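Local coordinates for protein probable eukaryotic D-amino acid tRNA deacylase, LMAJ005534AAA (Leishmania major, PDB 1TC5) that probably hydrolyses D-aminoacyl-tRNAs such as D-tyrosyl-tRNA(Tyr), releasing the D-amino acid and free tRNA, and forms a homodimer, at residues A[22-27]-A[173-179]; A[35-39]-A[71-76]; A[90-96]-A[165-171]. All blocks are in the same frame, centred on the assembly; numbering follows the deposited sequence.

Followed from the N terminus, the chain shows how long loops can be closed one within another. Strand 20-24 opens contact 1, which closes only when the loop 173-179 returns to it, so both other contacts lie within its span. Contact 2 comes first, joining the start of strand 37-45 to the loop 71-76 that follows helix 55-67. Contact 3 follows in series, setting 90-96 beside 165-171. Contacts 2 and 3 meet in the mixed sheet, where strands 37-45 and 93-98 are neighbours and Arg36 O lies 2.9 Å from Asp93 N. Contact 1 ties in the three-stranded sheet and touches contact 3 through Leu23 and Leu95.

Contact 1 of 3, residues A[22-27]-A[173-179]; sequences HLLVNN and TFGNRQG
In both Asn27 and Asn176, CG lies opposite the carbonyl carbon (chi1 -81° and -85°), and the two side-chain amides come together stacked, their planes 27° apart. This places Asn27 OD1 against the returning backbone, where Arg177 N donates to it at 2.9 Å, in the carbonyl plane and on a lone pair. Val25 O is likewise met on a lone pair by Thr173 OG1 at 2.9 Å; that hydroxyl is also bonded to Asn147.

Gln178 folds back into its own loop: its NE2 gives bonds to Thr173 O (2.9 Å) and Asn176 O (2.8 Å), holding together the type II turn from Thr173 to Asn176. Its OE1 accepts from a water that in turn accepts from Thr173 N. Further along, Leu24 N bonds almost straight to Gly179 O at 2.8 Å, and Leu23 CD1 packs 3.4 Å from the same Gly179 O.

The Arg177 guanidinium lies beside Leu24 CD2, with NH1 bonded to Glu185 of the second subunit. The loop thus leads from strand 169-171 of the mixed sheet to strand 180-184, beside the central strand 20-24 of the three-stranded sheet, and Gln178 packs on Val97 and Pro98 of strand 93-98.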
loop_
_atom_site.group_PDB
_atom_site.type_symbol
_atom_site.label_atom_id
_atom_site.label_comp_id
_atom_site.label_asym_id
_atom_site.label_seq_id
_atom_site.Cartn_x
_atom_site.Cartn_y
_atom_site.Cartn_z
ATOM N N HIS A 22 11.248 2.308 -6.926
ATOM C CA HIS A 22 11.338 2.744 -8.321
ATOM C C HIS A 22 9.937 3.130 -8.807
ATOM O O HIS A 22 9.010 2.319 -8.756
ATOM C CB HIS A 22 11.890 1.639 -9.250
ATOM C CG HIS A 22 13.065 0.921 -8.690
ATOM N ND1 HIS A 22 14.346 1.428 -8.750
ATOM C CD2 HIS A 22 13.159 -0.266 -8.040
ATOM C CE1 HIS A 22 15.174 0.586 -8.152
ATOM N NE2 HIS A 22 14.482 -0.449 -7.718
ATOM N N LEU A 23 9.795 4.358 -9.292
ATOM C CA LEU A 23 8.518 4.869 -9.751
ATOM C C LEU A 23 8.620 5.320 -11.218
ATOM O O LEU A 23 9.459 6.109 -11.575
ATOM C CB LEU A 23 8.035 6.013 -8.834
ATOM C CG LEU A 23 6.663 6.628 -9.159
ATOM C CD1 LEU A 23 5.573 5.615 -9.025
ATOM C CD2 LEU A 23 6.370 7.847 -8.272
ATOM N N LEU A 24 7.730 4.797 -12.045
ATOM C CA LEU A 24 7.642 5.127 -13.452
ATOM C C LEU A 24 7.029 6.516 -13.621
ATOM O O LEU A 24 5.934 6.800 -13.112
ATOM C CB LEU A 24 6.781 4.090 -14.156
ATOM C CG LEU A 24 6.649 4.158 -15.674
ATOM C CD1 LEU A 24 7.932 3.668 -16.358
ATOM C CD2 LEU A 24 5.466 3.338 -16.101
ATOM N N VAL A 25 7.740 7.381 -14.349
ATOM C CA VAL A 25 7.338 8.785 -14.475
ATOM C C VAL A 25 6.907 9.229 -15.881
ATOM O O VAL A 25 6.335 10.300 -16.009
ATOM C CB VAL A 25 8.443 9.737 -13.970
ATOM C CG1 VAL A 25 8.642 9.539 -12.461
ATOM C CG2 VAL A 25 9.745 9.534 -14.745
ATOM N N ASN A 26 7.176 8.437 -16.918
ATOM C CA ASN A 26 6.801 8.813 -18.298
ATOM C C ASN A 26 5.814 7.850 -19.002
ATOM O O ASN A 26 5.653 7.881 -20.214
ATOM C CB ASN A 26 8.053 9.036 -19.173
ATOM C CG ASN A 26 8.794 7.750 -19.492
ATOM O OD1 ASN A 26 8.486 6.709 -18.954
ATOM N ND2 ASN A 26 9.796 7.831 -20.370
ATOM N N ASN A 27 5.185 6.976 -18.242
ATOM C CA ASN A 27 4.240 5.971 -18.773
ATOM C C ASN A 27 4.895 4.870 -19.638
ATOM O O ASN A 27 4.204 4.003 -20.162
ATOM C CB ASN A 27 3.075 6.611 -19.555
ATOM C CG ASN A 27 2.000 7.126 -18.658
ATOM O OD1 ASN A 27 1.896 6.724 -17.493
ATOM N ND2 ASN A 27 1.165 7.994 -19.193
ATOM N N THR A 173 4.304 11.596 -11.524
ATOM C CA THR A 173 3.739 12.530 -12.492
ATOM C C THR A 173 2.237 12.403 -12.371
ATOM O O THR A 173 1.698 11.300 -12.561
ATOM C CB THR A 173 4.237 12.125 -13.894
ATOM O OG1 THR A 173 5.676 12.189 -13.917
ATOM C CG2 THR A 173 3.787 13.121 -14.983
ATOM N N PHE A 174 1.572 13.495 -11.999
ATOM C CA PHE A 174 0.136 13.488 -11.829
ATOM C C PHE A 174 -0.568 13.079 -13.119
ATOM O O PHE A 174 -0.241 13.585 -14.198
ATOM C CB PHE A 174 -0.374 14.875 -11.437
ATOM C CG PHE A 174 -1.791 14.857 -10.918
ATOM C CD1 PHE A 174 -2.062 14.343 -9.662
ATOM C CD2 PHE A 174 -2.844 15.297 -11.705
ATOM C CE1 PHE A 174 -3.357 14.303 -9.168
ATOM C CE2 PHE A 174 -4.149 15.249 -11.227
ATOM C CZ PHE A 174 -4.404 14.758 -9.954
ATOM N N GLY A 175 -1.545 12.183 -12.998
ATOM C CA GLY A 175 -2.350 11.742 -14.133
ATOM C C GLY A 175 -1.699 10.600 -14.893
ATOM O O GLY A 175 -2.327 10.045 -15.775
ATOM N N ASN A 176 -0.445 10.250 -14.573
ATOM C CA ASN A 176 0.215 9.117 -15.223
ATOM C C ASN A 176 -0.119 7.800 -14.524
ATOM O O ASN A 176 -0.643 7.773 -13.416
ATOM C CB ASN A 176 1.760 9.294 -15.301
ATOM C CG ASN A 176 2.209 10.105 -16.513
ATOM O OD1 ASN A 176 1.415 10.827 -17.116
ATOM N ND2 ASN A 176 3.496 10.002 -16.864
ATOM N N ARG A 177 0.182 6.703 -15.212
ATOM C CA ARG A 177 0.137 5.359 -14.642
ATOM C C ARG A 177 1.364 5.189 -13.750
ATOM O O ARG A 177 2.481 5.398 -14.196
ATOM C CB ARG A 177 0.138 4.321 -15.766
ATOM C CG ARG A 177 0.162 2.861 -15.317
ATOM C CD ARG A 177 -0.142 1.869 -16.449
ATOM N NE ARG A 177 0.860 1.946 -17.515
ATOM C CZ ARG A 177 2.124 1.508 -17.427
ATOM N NH1 ARG A 177 2.577 0.900 -16.335
ATOM N NH2 ARG A 177 2.941 1.656 -18.455
ATOM N N GLN A 178 1.138 4.805 -12.500
ATOM C CA GLN A 178 2.184 4.812 -11.464
ATOM C C GLN A 178 2.837 3.417 -11.342
ATOM O O GLN A 178 2.727 2.709 -10.309
ATOM C CB GLN A 178 1.588 5.274 -10.132
ATOM C CG GLN A 178 0.819 6.602 -10.185
ATOM C CD GLN A 178 1.700 7.775 -10.570
ATOM O OE1 GLN A 178 2.832 7.916 -10.071
ATOM N NE2 GLN A 178 1.203 8.604 -11.479
ATOM N N GLY A 179 3.511 3.016 -12.419
ATOM C CA GLY A 179 4.315 1.808 -12.395
ATOM C C GLY A 179 5.296 1.845 -11.224
ATOM O O GLY A 179 5.956 2.848 -10.985
HETATM O O HOH W 1 4.691 8.741 -12.058
HETATM O O HOH W 2 4.183 6.867 -15.415
HETATM O O HOH W 3 -1.415 8.608 -18.248
#

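Contact 2 of 3, residues A[35-39]-A[71-76]; sequences GRGVM and FTHFSP
The Arg36 guanidinium has Pro76 over one face, with the proline CG 3.6 Å above the plane and offset toward the rim, while Phe74 O sits at its edge. The Phe74 ring is in turn approached edge-on, in its own plane, by Gly37 O and Val38 CG2, and the His73 ring has Gly37 CA at its edge. Phe74 and His73 thus meet Gly37 edge-on.

Arg36 supplies a pair of hydrogen bonds. A bend at chi3 (78°) turns the end of an otherwise extended chain onto the loop backbone, where Arg36 NH2 bonds to Phe74 O at 2.7 Å, arriving from above the carbonyl plane. Arg36 NE adds a weak bond to Phe74 O at 3.3 Å, so one carbonyl receives two N-H groups of the guanidinium. On the way the arginine chain runs alongside His73, pointing the other way, Arg36 CG lying 3.7 Å from His73 CD2, with guanidinium and imidazole planes 85° apart. His73 NE2 comes within 2.9 Å of Gly37 O.

Farther along the strand the packing is apolar. Val38 CG2 rests against two phenylalanines, both on the same side of the methyl, 3.5 Å from Phe71 CD2 and 3.6 Å from Phe74 CZ, and the Val38 and Phe71 side chains cross at about a right angle.

The loop 71-76, between helix 55-67 and strand 93-98, is thus laid over the start of strand 37-45. Phe71 reaches on to Leu15 and Ala17 of strand 10-18 and meets the ring of His190 from strand 190-193, while Phe74 packs on Met92, just ahead of strand 93-98.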
loop_
_atom_site.group_PDB
_atom_site.type_symbol
_atom_site.label_atom_id
_atom_site.label_comp_id
_atom_site.label_asym_id
_atom_site.label_seq_id
_atom_site.Cartn_x
_atom_site.Cartn_y
_atom_site.Cartn_z
ATOM N N GLY A 35 15.701 5.664 -1.917
ATOM C CA GLY A 35 16.189 4.702 -0.940
ATOM C C GLY A 35 15.290 4.632 0.279
ATOM O O GLY A 35 14.066 4.780 0.186
ATOM N N ARG A 36 15.909 4.419 1.436
ATOM C CA ARG A 36 15.166 4.167 2.647
ATOM C C ARG A 36 14.400 5.399 3.089
ATOM O O ARG A 36 14.901 6.520 3.052
ATOM C CB ARG A 36 16.063 3.709 3.778
ATOM C CG ARG A 36 15.268 3.243 5.009
ATOM C CD ARG A 36 16.071 2.350 5.918
ATOM N NE ARG A 36 16.972 3.146 6.719
ATOM C CZ ARG A 36 18.306 3.051 6.762
ATOM N NH1 ARG A 36 18.998 2.186 6.034
ATOM N NH2 ARG A 36 18.955 3.852 7.570
ATOM N N GLY A 37 13.177 5.164 3.517
ATOM C CA GLY A 37 12.336 6.240 4.016
ATOM C C GLY A 37 10.885 5.827 4.032
ATOM O O GLY A 37 10.560 4.741 4.515
ATOM N N VAL A 38 10.021 6.689 3.521
ATOM C CA VAL A 38 8.579 6.437 3.505
ATOM C C VAL A 38 7.970 6.636 2.115
ATOM O O VAL A 38 8.257 7.633 1.431
ATOM C CB VAL A 38 7.880 7.351 4.511
ATOM C CG1 VAL A 38 6.351 7.221 4.402
ATOM C CG2 VAL A 38 8.379 7.060 5.932
ATOM N N MET A 39 7.155 5.669 1.696
ATOM C CA MET A 39 6.332 5.783 0.496
ATOM C C MET A 39 4.919 6.214 0.885
ATOM O O MET A 39 4.244 5.552 1.695
ATOM C CB MET A 39 6.281 4.476 -0.281
ATOM C CG MET A 39 5.502 4.594 -1.602
ATOM S SD MET A 39 5.673 3.235 -2.733
ATOM C CE MET A 39 4.700 2.006 -1.814
ATOM N N PHE A 71 7.353 5.377 12.151
ATOM C CA PHE A 71 8.143 4.226 11.698
ATOM C C PHE A 71 9.403 3.930 12.534
ATOM O O PHE A 71 10.027 4.829 13.095
ATOM C CB PHE A 71 8.516 4.361 10.212
ATOM C CG PHE A 71 7.307 4.422 9.301
ATOM C CD1 PHE A 71 6.552 3.300 9.065
ATOM C CD2 PHE A 71 6.900 5.629 8.735
ATOM C CE1 PHE A 71 5.379 3.362 8.272
ATOM C CE2 PHE A 71 5.771 5.703 7.930
ATOM C CZ PHE A 71 4.994 4.567 7.711
ATOM N N THR A 72 9.773 2.649 12.555
ATOM C CA THR A 72 10.821 2.094 13.414
ATOM C C THR A 72 12.050 1.628 12.631
ATOM O O THR A 72 13.007 1.114 13.212
ATOM C CB THR A 72 10.264 0.872 14.206
ATOM O OG1 THR A 72 9.710 -0.082 13.296
ATOM C CG2 THR A 72 9.067 1.276 15.118
ATOM N N HIS A 73 12.052 1.849 11.319
ATOM C CA HIS A 73 13.097 1.300 10.453
ATOM C C HIS A 73 14.166 2.304 9.990
ATOM O O HIS A 73 15.098 1.950 9.285
ATOM C CB HIS A 73 12.385 0.726 9.246
ATOM C CG HIS A 73 12.008 1.752 8.217
ATOM N ND1 HIS A 73 10.746 1.849 7.699
ATOM C CD2 HIS A 73 12.730 2.715 7.601
ATOM C CE1 HIS A 73 10.717 2.795 6.780
ATOM N NE2 HIS A 73 11.909 3.324 6.690
ATOM N N PHE A 74 14.027 3.565 10.349
ATOM C CA PHE A 74 14.946 4.608 9.847
ATOM C C PHE A 74 16.396 4.471 10.314
ATOM O O PHE A 74 17.338 4.802 9.569
ATOM C CB PHE A 74 14.472 6.012 10.239
ATOM C CG PHE A 74 13.127 6.403 9.699
ATOM C CD1 PHE A 74 12.582 5.809 8.563
ATOM C CD2 PHE A 74 12.408 7.410 10.323
ATOM C CE1 PHE A 74 11.380 6.213 8.093
ATOM C CE2 PHE A 74 11.197 7.801 9.849
ATOM C CZ PHE A 74 10.678 7.210 8.750
ATOM N N SER A 75 16.560 3.994 11.547
ATOM C CA SER A 75 17.840 4.014 12.245
ATOM C C SER A 75 18.270 2.628 12.743
ATOM O O SER A 75 18.260 2.356 13.962
ATOM C CB SER A 75 17.714 4.957 13.451
ATOM O OG SER A 75 17.212 6.220 13.058
ATOM N N PRO A 76 18.693 1.762 11.824
ATOM C CA PRO A 76 19.088 0.391 12.188
ATOM C C PRO A 76 20.237 0.324 13.211
ATOM O O PRO A 76 20.366 -0.655 13.930
ATOM C CB PRO A 76 19.468 -0.248 10.834
ATOM C CG PRO A 76 19.677 0.885 9.878
ATOM C CD PRO A 76 18.844 2.027 10.381
#

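Contact 3 of 3, residues A[90-96]-A[165-171]; sequences PEMDILI and YNSRVIS
The Asp93 carboxylate is gripped by Asn166 and Arg168, which flank Ser167. Asp93 OD1 accepts Asn166 N at 2.7 Å and Arg168 N at 3.0 Å, the two N-H groups reaching it from opposite faces of the carboxylate plane. Asp93 OD2 forms a salt bridge with Arg168 NE at 2.7 Å, supplemented by a weak bond from NH2, and the two flat groups stand 78° apart. Around this first shell, Asn166 CB lies over one face of the Arg168 guanidinium, and Gly35 N gives OD2 a further bond.

Next to it, Ser167 clasps the residues ahead of strand 93-98, its N bonding to Glu91 O and its OG to Pro90 O. Met92, bent at chi2 and chi3, brings CE over the centre of the Tyr165 ring, 3.7 Å from the centroid, a CH-pi contact.

Beyond the aspartate the segments become parallel strands: Ile94 N donates to Arg168 O, Ile170 N to Ile94 O and Ile96 N to Ile170 O.

Strand 169-171 is thereby the mixed sheet's outermost within this chain, beside 93-98, which pairs on its other side with 37-45. Helix 119-136 covers the face bearing Val169, Ser171 and Ile96, whereas Ile170 faces strand 31-34.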
loop_
_atom_site.group_PDB
_atom_site.type_symbol
_atom_site.label_atom_id
_atom_site.label_comp_id
_atom_site.label_asym_id
_atom_site.label_seq_id
_atom_site.Cartn_x
_atom_site.Cartn_y
_atom_site.Cartn_z
ATOM N N PRO A 90 16.260 13.675 8.957
ATOM C CA PRO A 90 16.236 14.493 7.729
ATOM C C PRO A 90 16.733 13.832 6.451
ATOM O O PRO A 90 16.386 14.343 5.383
ATOM C CB PRO A 90 17.168 15.685 8.051
ATOM C CG PRO A 90 17.915 15.312 9.333
ATOM C CD PRO A 90 17.066 14.289 10.031
ATOM N N GLU A 91 17.523 12.768 6.554
ATOM C CA GLU A 91 18.132 12.115 5.402
ATOM C C GLU A 91 17.296 11.009 4.775
ATOM O O GLU A 91 17.645 10.530 3.701
ATOM C CB GLU A 91 19.481 11.535 5.799
ATOM C CG GLU A 91 20.527 12.600 6.093
ATOM C CD GLU A 91 21.934 12.035 6.029
ATOM O OE1 GLU A 91 22.435 11.802 4.898
ATOM O OE2 GLU A 91 22.532 11.819 7.100
ATOM N N MET A 92 16.223 10.600 5.449
ATOM C CA MET A 92 15.308 9.619 4.887
ATOM C C MET A 92 14.676 10.200 3.608
ATOM O O MET A 92 14.448 11.407 3.503
ATOM C CB MET A 92 14.214 9.240 5.899
ATOM C CG MET A 92 14.673 8.421 7.125
ATOM S SD MET A 92 15.420 6.780 6.744
ATOM C CE MET A 92 17.170 7.177 6.844
ATOM N N ASP A 93 14.435 9.322 2.644
ATOM C CA ASP A 93 13.806 9.661 1.381
ATOM C C ASP A 93 12.296 9.556 1.544
ATOM O O ASP A 93 11.805 8.813 2.379
ATOM C CB ASP A 93 14.306 8.716 0.268
ATOM C CG ASP A 93 15.702 9.027 -0.190
ATOM O OD1 ASP A 93 16.382 9.913 0.382
ATOM O OD2 ASP A 93 16.229 8.430 -1.143
ATOM N N ILE A 94 11.574 10.334 0.752
ATOM C CA ILE A 94 10.113 10.266 0.677
ATOM C C ILE A 94 9.757 10.108 -0.800
ATOM O O ILE A 94 10.276 10.835 -1.667
ATOM C CB ILE A 94 9.442 11.529 1.314
ATOM C CG1 ILE A 94 9.864 11.675 2.783
ATOM C CG2 ILE A 94 7.917 11.438 1.243
ATOM C CD1 ILE A 94 9.580 13.055 3.363
ATOM N N LEU A 95 8.906 9.130 -1.063
ATOM C CA LEU A 95 8.392 8.820 -2.383
ATOM C C LEU A 95 6.884 8.986 -2.340
ATOM O O LEU A 95 6.231 8.280 -1.609
ATOM C CB LEU A 95 8.732 7.370 -2.743
ATOM C CG LEU A 95 8.212 6.883 -4.093
ATOM C CD1 LEU A 95 8.708 7.758 -5.216
ATOM C CD2 LEU A 95 8.626 5.432 -4.343
ATOM N N ILE A 96 6.363 9.916 -3.136
ATOM C CA ILE A 96 4.949 10.317 -3.101
ATOM C C ILE A 96 4.319 9.829 -4.384
ATOM O O ILE A 96 4.825 10.123 -5.487
ATOM C CB ILE A 96 4.810 11.876 -3.019
ATOM C CG1 ILE A 96 5.547 12.419 -1.798
ATOM C CG2 ILE A 96 3.364 12.271 -2.962
ATOM C CD1 ILE A 96 5.798 13.908 -1.838
ATOM N N TYR A 165 19.723 6.247 0.861
ATOM C CA TYR A 165 18.873 7.424 0.997
ATOM C C TYR A 165 19.744 8.684 0.840
ATOM O O TYR A 165 20.977 8.630 1.010
ATOM C CB TYR A 165 18.179 7.417 2.376
ATOM C CG TYR A 165 19.158 7.193 3.521
ATOM C CD1 TYR A 165 19.892 8.256 4.049
ATOM C CD2 TYR A 165 19.371 5.927 4.043
ATOM C CE1 TYR A 165 20.809 8.067 5.061
ATOM C CE2 TYR A 165 20.289 5.723 5.076
ATOM C CZ TYR A 165 21.017 6.808 5.562
ATOM O OH TYR A 165 21.925 6.641 6.578
ATOM N N ASN A 166 19.115 9.813 0.509
ATOM C CA ASN A 166 19.831 11.078 0.303
ATOM C C ASN A 166 18.905 12.305 0.380
ATOM O O ASN A 166 18.979 13.217 -0.428
ATOM C CB ASN A 166 20.605 11.078 -1.023
ATOM C CG ASN A 166 21.610 12.223 -1.114
ATOM O OD1 ASN A 166 21.884 12.756 -2.204
ATOM N ND2 ASN A 166 22.145 12.622 0.030
ATOM N N SER A 167 18.031 12.311 1.378
ATOM C CA SER A 167 17.122 13.427 1.638
ATOM C C SER A 167 16.244 13.761 0.425
ATOM O O SER A 167 15.937 14.924 0.175
ATOM C CB SER A 167 17.876 14.678 2.126
ATOM O OG SER A 167 18.643 14.442 3.287
ATOM N N ARG A 168 15.807 12.733 -0.300
ATOM C CA ARG A 168 15.037 12.937 -1.536
ATOM C C ARG A 168 13.570 13.128 -1.265
ATOM O O ARG A 168 13.044 12.645 -0.268
ATOM C CB ARG A 168 15.249 11.779 -2.507
ATOM C CG ARG A 168 16.674 11.736 -2.986
ATOM C CD ARG A 168 16.962 10.721 -4.045
ATOM N NE ARG A 168 17.344 9.481 -3.414
ATOM C CZ ARG A 168 18.566 8.982 -3.342
ATOM N NH1 ARG A 168 19.618 9.530 -3.949
ATOM N NH2 ARG A 168 18.725 7.871 -2.652
ATOM N N VAL A 169 12.918 13.885 -2.141
ATOM C CA VAL A 169 11.464 13.950 -2.189
ATOM C C VAL A 169 11.118 13.678 -3.663
ATOM O O VAL A 169 11.196 14.577 -4.518
ATOM C CB VAL A 169 10.917 15.325 -1.704
ATOM C CG1 VAL A 169 9.423 15.399 -1.906
ATOM C CG2 VAL A 169 11.268 15.574 -0.264
ATOM N N ILE A 170 10.807 12.410 -3.934
ATOM C CA ILE A 170 10.460 11.926 -5.251
ATOM C C ILE A 170 8.953 11.879 -5.319
ATOM O O ILE A 170 8.315 11.507 -4.354
ATOM C CB ILE A 170 11.046 10.505 -5.511
ATOM C CG1 ILE A 170 12.547 10.443 -5.205
ATOM C CG2 ILE A 170 10.769 10.081 -6.941
ATOM C CD1 ILE A 170 13.419 11.494 -5.938
ATOM N N SER A 171 8.396 12.281 -6.457
ATOM C CA SER A 171 6.951 12.309 -6.640
ATOM C C SER A 171 6.537 11.872 -8.048
ATOM O O SER A 171 7.207 12.164 -9.052
ATOM C CB SER A 171 6.408 13.708 -6.307
ATOM O OG SER A 171 7.121 14.707 -7.011
HETATM O O HOH W 4 13.324 13.449 2.239
#